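Fructose-bisphosphate aldolase (Slackia heliotrinireducens, PDB 4MOZ) belongs to the DeoC/LacD family of aldolases and folds as a closed eight-stranded TIM barrel, five copies of which form the assembly. Local coordinates at residues A127-A130 / M131-N134; R84-I87 / A88-A92; V163-A166 / H167-G170; I24-Y27 / M28-T31. All blocks are in the same frame, centred on the assembly; numbering follows the deposited sequence.

All four contacts lie in the closing turns of helices, three of them in the beta-alpha-beta units of the barrel wall, while interaction 4 ends helix 20-30 ahead of the first strand. Interaction 1 lies between two of the others. Its centre is 11 Å from that of interaction 2, where Ala127 CB touches Arg84 CD at 4.0 Å, and 14 Å from that of interaction 3, where Arg132 NH1 makes a salt bridge to Glu169 OE1 at 3.1 Å. Interaction 3 in turn meets interaction 4 through a probable hydrogen bond, Asn26 ND2 to Gly170 O at 2.8 Å. Interactions 1 and 2 both touch a second subunit.

Interaction 1 (A127-A130 / M131-N134); sequences AVLA and MRDN
Leu129 sets its CG over one face of the Arg132 guanidinium, offset toward the rim and 3.8 Å from Arg132 NH2. The two side chains run alongside one another, so the methine branch point of the leucine packs on the flat, weakly polar face of the arginine while the N-H groups stay directed outward at the edge. Arg132 leaves the helix with CG anti to the backbone N (chi1 174°) and bends at chi3, which turns its end back toward the next residue, Asp133. The grip there is side-on: Arg132 NE reaches Asp133 OD1 at 2.9 Å from above the carboxylate plane, and Arg132 NH2 reaches Asp133 OD2 at 3.1 Å with that oxygen in the guanidinium plane. NH1 has a second partner in Glu169.

This salt-bridged flank faces solvent at Asp133. The other flank of the turn is tightly packed: Val128 sits against Val138 and Leu141 of the barrel strand, and Met131, a selenomethionine, extends onto Ile87 of helix 84-90, both apolar and suited to burial. Along the backbone, Arg132 N bonds to Val128 O at 2.9 Å and Asp133 N to Leu129 O at 3.0 Å. Asp133 OD2 also lies 3.2 Å from Leu129 O, two acceptors at a helix C-terminus, where an acidic group is ordinarily disfavoured; the two-nitrogen grip of Arg132 probably offsets that cost.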
loop_
_atom_site.group_PDB
_atom_site.type_symbol
_atom_site.label_atom_id
_atom_site.label_comp_id
_atom_site.label_asym_id
_atom_site.label_seq_id
_atom_site.Cartn_x
_atom_site.Cartn_y
_atom_site.Cartn_z
ATOM N N ALA C 127 17.170 -0.768 -9.633
ATOM C CA ALA C 127 17.324 -0.011 -10.880
ATOM C C ALA C 127 18.691 0.677 -10.953
ATOM O O ALA C 127 19.327 0.706 -12.011
ATOM C CB ALA C 127 16.206 1.012 -11.028
ATOM N N VAL C 128 19.138 1.220 -9.821
ATOM C CA VAL C 128 20.426 1.904 -9.735
ATOM C C VAL C 128 21.579 0.895 -9.783
ATOM O O VAL C 128 22.606 1.142 -10.426
ATOM C CB VAL C 128 20.515 2.775 -8.464
ATOM C CG1 VAL C 128 21.864 3.477 -8.379
ATOM C CG2 VAL C 128 19.385 3.798 -8.433
ATOM N N LEU C 129 21.391 -0.239 -9.110
ATOM C CA LEU C 129 22.371 -1.326 -9.092
ATOM C C LEU C 129 22.623 -1.896 -10.483
ATOM O O LEU C 129 23.762 -2.217 -10.829
ATOM C CB LEU C 129 21.905 -2.444 -8.157
ATOM C CG LEU C 129 22.328 -2.450 -6.683
ATOM C CD1 LEU C 129 22.402 -1.057 -6.068
ATOM C CD2 LEU C 129 21.412 -3.358 -5.870
ATOM N N ALA C 130 21.555 -2.015 -11.272
ATOM C CA ALA C 130 21.638 -2.515 -12.644
ATOM C C ALA C 130 22.460 -1.566 -13.505
ATOM O O ALA C 130 23.259 -1.993 -14.339
ATOM C CB ALA C 130 20.243 -2.697 -13.231
HETATM N N MSE C 131 22.261 -0.273 -13.283
HETATM C CA MSE C 131 22.978 0.748 -14.016
HETATM C C MSE C 131 24.465 0.758 -13.635
HETATM O O MSE C 131 25.329 0.883 -14.507
HETATM C CB MSE C 131 22.328 2.098 -13.761
HETATM C CG MSE C 131 22.605 3.121 -14.817
HETATM SE SE MSE C 131 21.392 4.625 -14.650
HETATM C CE MSE C 131 22.705 6.020 -14.759
ATOM N N ARG C 132 24.744 0.618 -12.336
ATOM C CA ARG C 132 26.104 0.473 -11.806
ATOM C C ARG C 132 26.822 -0.715 -12.446
ATOM O O ARG C 132 27.993 -0.621 -12.817
ATOM C CB ARG C 132 26.071 0.289 -10.278
ATOM C CG ARG C 132 27.429 -0.019 -9.638
ATOM C CD ARG C 132 27.288 -0.766 -8.313
ATOM N NE ARG C 132 26.612 -2.052 -8.492
ATOM C CZ ARG C 132 26.248 -2.873 -7.507
ATOM N NH1 ARG C 132 26.483 -2.566 -6.235
ATOM N NH2 ARG C 132 25.637 -4.015 -7.800
ATOM N N ASP C 133 26.112 -1.829 -12.572
ATOM C CA ASP C 133 26.678 -3.033 -13.161
ATOM C C ASP C 133 26.734 -2.960 -14.688
ATOM O O ASP C 133 27.338 -3.817 -15.332
ATOM C CB ASP C 133 25.908 -4.264 -12.685
ATOM C CG ASP C 133 26.027 -4.477 -11.182
ATOM O OD1 ASP C 133 26.999 -3.981 -10.568
ATOM O OD2 ASP C 133 25.144 -5.143 -10.612
ATOM N N ASN C 134 26.115 -1.926 -15.256
ATOM C CA ASN C 134 26.203 -1.664 -16.694
ATOM C C ASN C 134 27.322 -0.666 -17.017
ATOM O O ASN C 134 27.452 -0.209 -18.151
ATOM C CB ASN C 134 24.852 -1.181 -17.240
ATOM C CG ASN C 134 24.766 -1.261 -18.757
ATOM O OD1 ASN C 134 25.362 -2.143 -19.385
ATOM N ND2 ASN C 134 24.021 -0.335 -19.355
#

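Interaction 2 (R84-I87 / A88-A92); sequences RGLI and ARYAA
Ile87 lays its CG2 methyl beside CB of Ala91, one turn further along the chain, at 3.9 Å. That branch is anti to the backbone N (CG1 at chi1 -63° takes the place beside N), which carries CG2 forward along the helix, and the short side chain of alanine lies against it. On another face of the helix, Leu86 CD1 approaches Tyr90 CE2 at 4.3 Å. The tyrosine ring also presents its edge to the backbone, with Leu86 O nearly in the ring plane and 3.4 Å from Tyr90 CD2, so a polarised ring C-H faces a carbonyl oxygen. Phe69 stacks on this ring from helix 66-74. Arg89, its CG set beside its own backbone N, folds over the carbonyl one turn back, with Arg89 CG 3.1 Å from Gly85 O.

As the helix ends, its hydrogen bonding changes. Ala88 N still bonds to Arg84 O at 2.9 Å, but Ile87 O takes two donors: Ala91 N at 2.8 Å, almost in line with the carbonyl, and Tyr90 N at 3.2 Å, well above its plane. A shared acceptor of this kind marks a tightening final turn.

Both arginines send their polar ends to a second subunit, Arg84 to its Asp14 and Arg89 to its Asp207. The helix therefore joins two chemistries: Ile87 seats it on strand 99-102 while Leu86 and Tyr90 pack against helix 66-74, whereas buried positive charges are paired with aspartates across the subunit interface, which probably makes their burial affordable.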
loop_
_atom_site.group_PDB
_atom_site.type_symbol
_atom_site.label_atom_id
_atom_site.label_comp_id
_atom_site.label_asym_id
_atom_site.label_seq_id
_atom_site.Cartn_x
_atom_site.Cartn_y
_atom_site.Cartn_z
ATOM N N ARG C 84 18.105 9.326 -11.706
ATOM C CA ARG C 84 18.524 8.115 -12.422
ATOM C C ARG C 84 18.412 8.280 -13.938
ATOM O O ARG C 84 19.358 7.976 -14.669
ATOM C CB ARG C 84 17.687 6.919 -11.953
ATOM C CG ARG C 84 18.132 5.547 -12.451
ATOM C CD ARG C 84 16.948 4.586 -12.552
ATOM N NE ARG C 84 15.968 5.075 -13.522
ATOM C CZ ARG C 84 15.973 4.776 -14.822
ATOM N NH1 ARG C 84 16.888 3.954 -15.325
ATOM N NH2 ARG C 84 15.054 5.296 -15.625
ATOM N N GLY C 85 17.260 8.773 -14.397
ATOM C CA GLY C 85 16.989 8.937 -15.824
ATOM C C GLY C 85 17.927 9.909 -16.512
ATOM O O GLY C 85 18.468 9.609 -17.581
ATOM N N LEU C 86 18.121 11.068 -15.886
ATOM C CA LEU C 86 19.011 12.103 -16.393
ATOM C C LEU C 86 20.425 11.557 -16.575
ATOM O O LEU C 86 21.025 11.703 -17.647
ATOM C CB LEU C 86 19.018 13.302 -15.442
ATOM C CG LEU C 86 20.001 14.441 -15.726
ATOM C CD1 LEU C 86 19.595 15.224 -16.967
ATOM C CD2 LEU C 86 20.096 15.355 -14.516
ATOM N N ILE C 87 20.937 10.921 -15.522
ATOM C CA ILE C 87 22.240 10.269 -15.562
ATOM C C ILE C 87 22.303 9.197 -16.665
ATOM O O ILE C 87 23.281 9.135 -17.410
ATOM C CB ILE C 87 22.629 9.696 -14.176
ATOM C CG1 ILE C 87 22.765 10.831 -13.148
ATOM C CG2 ILE C 87 23.936 8.921 -14.260
ATOM C CD1 ILE C 87 22.895 10.370 -11.705
ATOM N N ALA C 88 21.249 8.390 -16.791
ATOM C CA ALA C 88 21.202 7.312 -17.786
ATOM C C ALA C 88 21.351 7.797 -19.233
ATOM O O ALA C 88 21.930 7.095 -20.068
ATOM C CB ALA C 88 19.919 6.506 -17.633
ATOM N N ARG C 89 20.840 8.992 -19.520
ATOM C CA ARG C 89 20.815 9.501 -20.892
ATOM C C ARG C 89 22.155 10.067 -21.347
ATOM O O ARG C 89 22.392 10.202 -22.545
ATOM C CB ARG C 89 19.717 10.556 -21.083
ATOM C CG ARG C 89 18.330 10.153 -20.599
ATOM C CD ARG C 89 17.699 9.038 -21.415
ATOM N NE ARG C 89 17.443 9.418 -22.804
ATOM C CZ ARG C 89 16.786 8.655 -23.673
ATOM N NH1 ARG C 89 16.302 7.481 -23.294
ATOM N NH2 ARG C 89 16.605 9.069 -24.921
ATOM N N TYR C 90 23.030 10.387 -20.393
ATOM C CA TYR C 90 24.304 11.040 -20.707
ATOM C C TYR C 90 25.557 10.319 -20.205
ATOM O O TYR C 90 26.644 10.542 -20.741
ATOM C CB TYR C 90 24.300 12.474 -20.179
ATOM C CG TYR C 90 23.288 13.376 -20.850
ATOM C CD1 TYR C 90 23.622 14.087 -22.000
ATOM C CD2 TYR C 90 21.996 13.519 -20.332
ATOM C CE1 TYR C 90 22.706 14.922 -22.620
ATOM C CE2 TYR C 90 21.069 14.347 -20.946
ATOM C CZ TYR C 90 21.431 15.046 -22.091
ATOM O OH TYR C 90 20.526 15.871 -22.715
ATOM N N ALA C 91 25.405 9.467 -19.192
ATOM C CA ALA C 91 26.546 8.853 -18.496
ATOM C C ALA C 91 27.532 8.119 -19.395
ATOM O O ALA C 91 28.727 8.110 -19.105
ATOM C CB ALA C 91 26.072 7.930 -17.380
ATOM N N ALA C 92 27.042 7.503 -20.470
ATOM C CA ALA C 92 27.921 6.771 -21.388
ATOM C C ALA C 92 28.947 7.698 -22.051
ATOM O O ALA C 92 30.077 7.285 -22.315
ATOM C CB ALA C 92 27.115 6.012 -22.438
#

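Interaction 3 (V163-A166 / H167-G170); sequences VAQA and HEEG
Glu169 N is held by two carbonyls at the end of its helix. The shorter bond, to Ala166 O at 2.9 Å, comes from well above the carbonyl plane, and a weak one from Glu169 N to Gln165 O spans 3.3 Å. Before this the spacing is regular, with His167 N bonded to Val163 O at 3.1 Å and an N-H...O angle of 164°. Beyond it Gly170 breaks the helix in a Schellman motif. Its positive phi of 76° is strained for residues with a CB but easy for glycine, and Gly170 N bonds back to His167 O at 3.2 Å.

Among the side chains, Val163 and His167 run alongside each other in the same direction. Val163 CG1 meets both His167 ND1 and His167 CE1, at 3.8 Å each, so the methyl rests against the ND1-CE1 side of the imidazole while both nitrogens keep polar partners. With CG beside the backbone N (chi1 -75°), the ring is carried past Val163 O toward two acidic partners: ND1 bonds to Asp14 and NE2 to Asp207. This double grip fixes the rotation of the imidazole and is consistent with some positive charge on it. On the outer side Glu168, extended and exposed, runs beside Gln165, with Glu168 CB 3.3 Å from Gln165 O.

The turn closes helix 152-168 in the unit that joins strand 138-145 to strand 172-177. Val163, Ala166 and His167 press on Val173 of the latter strand, Glu169 packs on Leu129 and is salt-bridged to Arg132 of helix 125-132, and Val163 and His167 also pack on Arg84 and Arg89 of a third subunit.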
loop_
_atom_site.group_PDB
_atom_site.type_symbol
_atom_site.label_atom_id
_atom_site.label_comp_id
_atom_site.label_asym_id
_atom_site.label_seq_id
_atom_site.Cartn_x
_atom_site.Cartn_y
_atom_site.Cartn_z
ATOM N N VAL C 163 18.776 3.845 3.328
ATOM C CA VAL C 163 20.098 3.911 3.949
ATOM C C VAL C 163 20.621 2.504 4.224
ATOM O O VAL C 163 21.758 2.182 3.874
ATOM C CB VAL C 163 20.103 4.758 5.242
ATOM C CG1 VAL C 163 21.463 4.677 5.924
ATOM C CG2 VAL C 163 19.769 6.210 4.931
ATOM N N ALA C 164 19.777 1.670 4.827
ATOM C CA ALA C 164 20.122 0.278 5.092
ATOM C C ALA C 164 20.525 -0.464 3.814
ATOM O O ALA C 164 21.519 -1.181 3.798
ATOM C CB ALA C 164 18.966 -0.426 5.777
ATOM N N GLN C 165 19.766 -0.264 2.742
ATOM C CA GLN C 165 19.994 -0.977 1.488
ATOM C C GLN C 165 21.229 -0.481 0.750
ATOM O O GLN C 165 21.967 -1.281 0.164
ATOM C CB GLN C 165 18.774 -0.880 0.577
ATOM C CG GLN C 165 17.621 -1.782 0.985
ATOM C CD GLN C 165 16.417 -1.641 0.073
ATOM O OE1 GLN C 165 15.911 -2.629 -0.447
ATOM N NE2 GLN C 165 15.958 -0.409 -0.133
ATOM N N ALA C 166 21.449 0.833 0.779
ATOM C CA ALA C 166 22.621 1.427 0.146
ATOM C C ALA C 166 23.910 0.935 0.796
ATOM O O ALA C 166 24.865 0.572 0.104
ATOM C CB ALA C 166 22.547 2.943 0.189
ATOM N N HIS C 167 23.924 0.908 2.125
ATOM C CA HIS C 167 25.102 0.476 2.865
ATOM C C HIS C 167 25.368 -0.987 2.713
ATOM O O HIS C 167 26.518 -1.417 2.760
ATOM C CB HIS C 167 25.012 0.888 4.325
ATOM C CG HIS C 167 25.259 2.359 4.540
ATOM N ND1 HIS C 167 24.914 2.995 5.672
ATOM C CD2 HIS C 167 25.819 3.322 3.700
ATOM C CE1 HIS C 167 25.249 4.297 5.573
ATOM N NE2 HIS C 167 25.802 4.494 4.364
ATOM N N GLU C 168 24.305 -1.753 2.498
ATOM C CA GLU C 168 24.411 -3.169 2.161
ATOM C C GLU C 168 25.194 -3.337 0.854
ATOM O O GLU C 168 25.894 -4.331 0.666
ATOM C CB GLU C 168 23.007 -3.770 2.036
ATOM C CG GLU C 168 22.963 -5.265 1.774
ATOM C CD GLU C 168 21.556 -5.802 1.563
ATOM O OE1 GLU C 168 20.582 -5.013 1.598
ATOM O OE2 GLU C 168 21.427 -7.026 1.361
ATOM N N GLU C 169 25.079 -2.343 -0.028
ATOM C CA GLU C 169 25.728 -2.365 -1.337
ATOM C C GLU C 169 27.050 -1.605 -1.372
ATOM O O GLU C 169 27.719 -1.573 -2.403
ATOM C CB GLU C 169 24.787 -1.801 -2.412
ATOM C CG GLU C 169 23.620 -2.708 -2.771
ATOM C CD GLU C 169 24.056 -4.062 -3.312
ATOM O OE1 GLU C 169 25.113 -4.143 -3.979
ATOM O OE2 GLU C 169 23.331 -5.050 -3.069
ATOM N N GLY C 170 27.425 -0.989 -0.256
ATOM C CA GLY C 170 28.653 -0.193 -0.195
ATOM C C GLY C 170 28.548 1.166 -0.873
ATOM O O GLY C 170 29.558 1.741 -1.285
#

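Interaction 4 (I24-Y27 / M28-T31); sequences IDNY and MKAT
From Ile24 to Ala30 the backbone keeps regular helical bonds, Met28 N to Ile24 O at 2.8 Å and Ala30 N to Asn26 O at 2.9 Å, and Thr31 is the first residue to leave helical geometry. Thr31 nevertheless holds on to the last turn through Tyr27 O, which receives both Thr31 N at 3.1 Å and the hydroxyl Thr31 OG1 at 2.7 Å, the two donors arriving from opposite faces of the carbonyl plane. With OG1 between the backbone N and the carbonyl carbon (chi1 63°), the hydroxyl folds back onto the helix while Thr31 CG2 approaches the ring, 4.0 Å from Tyr27 CE1. A beta-branched residue suits this place, because its two branches serve the carbonyl and the ring together.

On another side of the turn Ile24 and Met28, a selenomethionine, run alongside each other: Ile24 CG2 lies 4.1 Å from Met28 CG, an apolar pair in a buried setting. Lys29 CG passes Asp25 O at 3.3 Å and the chain stays extended, so that its amine bonds to Asn137 and stays 6.1 Å (Lys29 NZ to Asp25 OD2) from the carboxylate of Asp25, which pairs with Arg6.

Tyr27 O thus keeps its i to i+4 bond from Thr31 N and gains a second donor in the hydroxyl. This implies a well-satisfied, buried helix end, secured by hydrogen bonding and methyl-to-ring packing at the same residue.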
loop_
_atom_site.group_PDB
_atom_site.type_symbol
_atom_site.label_atom_id
_atom_site.label_comp_id
_atom_site.label_asym_id
_atom_site.label_seq_id
_atom_site.Cartn_x
_atom_site.Cartn_y
_atom_site.Cartn_z
ATOM N N ILE C 24 34.522 1.986 0.977
ATOM C CA ILE C 24 35.700 2.831 1.115
ATOM C C ILE C 24 36.055 3.430 -0.244
ATOM O O ILE C 24 36.287 4.634 -0.342
ATOM C CB ILE C 24 36.891 2.070 1.747
ATOM C CG1 ILE C 24 36.522 1.595 3.162
ATOM C CG2 ILE C 24 38.133 2.956 1.791
ATOM C CD1 ILE C 24 37.407 0.494 3.712
ATOM N N ASP C 25 36.063 2.599 -1.288
ATOM C CA ASP C 25 36.260 3.083 -2.655
ATOM C C ASP C 25 35.357 4.283 -2.933
ATOM O O ASP C 25 35.814 5.313 -3.425
ATOM C CB ASP C 25 35.969 1.981 -3.679
ATOM C CG ASP C 25 37.040 0.902 -3.722
ATOM O OD1 ASP C 25 38.122 1.072 -3.122
ATOM O OD2 ASP C 25 36.791 -0.135 -4.369
ATOM N N ASN C 26 34.079 4.145 -2.591
ATOM C CA ASN C 26 33.078 5.169 -2.895
ATOM C C ASN C 26 33.202 6.417 -2.030
ATOM O O ASN C 26 32.982 7.537 -2.505
ATOM C CB ASN C 26 31.665 4.586 -2.815
ATOM C CG ASN C 26 31.360 3.644 -3.970
ATOM O OD1 ASN C 26 31.780 3.879 -5.107
ATOM N ND2 ASN C 26 30.621 2.576 -3.685
ATOM N N TYR C 27 33.561 6.220 -0.765
ATOM C CA TYR C 27 33.796 7.332 0.144
ATOM C C TYR C 27 35.021 8.142 -0.297
ATOM O O TYR C 27 34.998 9.376 -0.275
ATOM C CB TYR C 27 33.980 6.825 1.569
ATOM C CG TYR C 27 33.785 7.893 2.613
ATOM C CD1 TYR C 27 34.827 8.747 2.973
ATOM C CD2 TYR C 27 32.555 8.048 3.250
ATOM C CE1 TYR C 27 34.645 9.728 3.938
ATOM C CE2 TYR C 27 32.363 9.022 4.212
ATOM C CZ TYR C 27 33.407 9.857 4.552
ATOM O OH TYR C 27 33.211 10.826 5.505
HETATM N N MSE C 28 36.079 7.439 -0.702
HETATM C CA MSE C 28 37.292 8.080 -1.224
HETATM C C MSE C 28 37.016 8.830 -2.528
HETATM O O MSE C 28 37.470 9.961 -2.694
HETATM C CB MSE C 28 38.421 7.059 -1.427
HETATM C CG MSE C 28 38.965 6.451 -0.140
HETATM SE SE MSE C 28 39.930 7.729 0.984
HETATM C CE MSE C 28 41.610 7.790 -0.017
ATOM N N LYS C 29 36.272 8.208 -3.442
ATOM C CA LYS C 29 35.900 8.859 -4.695
ATOM C C LYS C 29 35.072 10.117 -4.435
ATOM O O LYS C 29 35.406 11.199 -4.920
ATOM C CB LYS C 29 35.115 7.908 -5.592
ATOM C CG LYS C 29 35.946 6.898 -6.362
ATOM C CD LYS C 29 35.015 6.062 -7.225
ATOM C CE LYS C 29 35.656 4.769 -7.692
ATOM N NZ LYS C 29 34.634 3.931 -8.382
ATOM N N ALA C 30 34.007 9.970 -3.650
ATOM C CA ALA C 30 33.068 11.063 -3.392
ATOM C C ALA C 30 33.732 12.273 -2.755
ATOM O O ALA C 30 33.406 13.412 -3.093
ATOM C CB ALA C 30 31.914 10.583 -2.530
ATOM N N THR C 31 34.659 12.020 -1.834
ATOM C CA THR C 31 35.364 13.092 -1.127
ATOM C C THR C 31 36.718 13.431 -1.767
ATOM O O THR C 31 37.492 14.230 -1.225
ATOM C CB THR C 31 35.566 12.750 0.364
ATOM O OG1 THR C 31 36.390 11.584 0.483
ATOM C CG2 THR C 31 34.228 12.505 1.063
#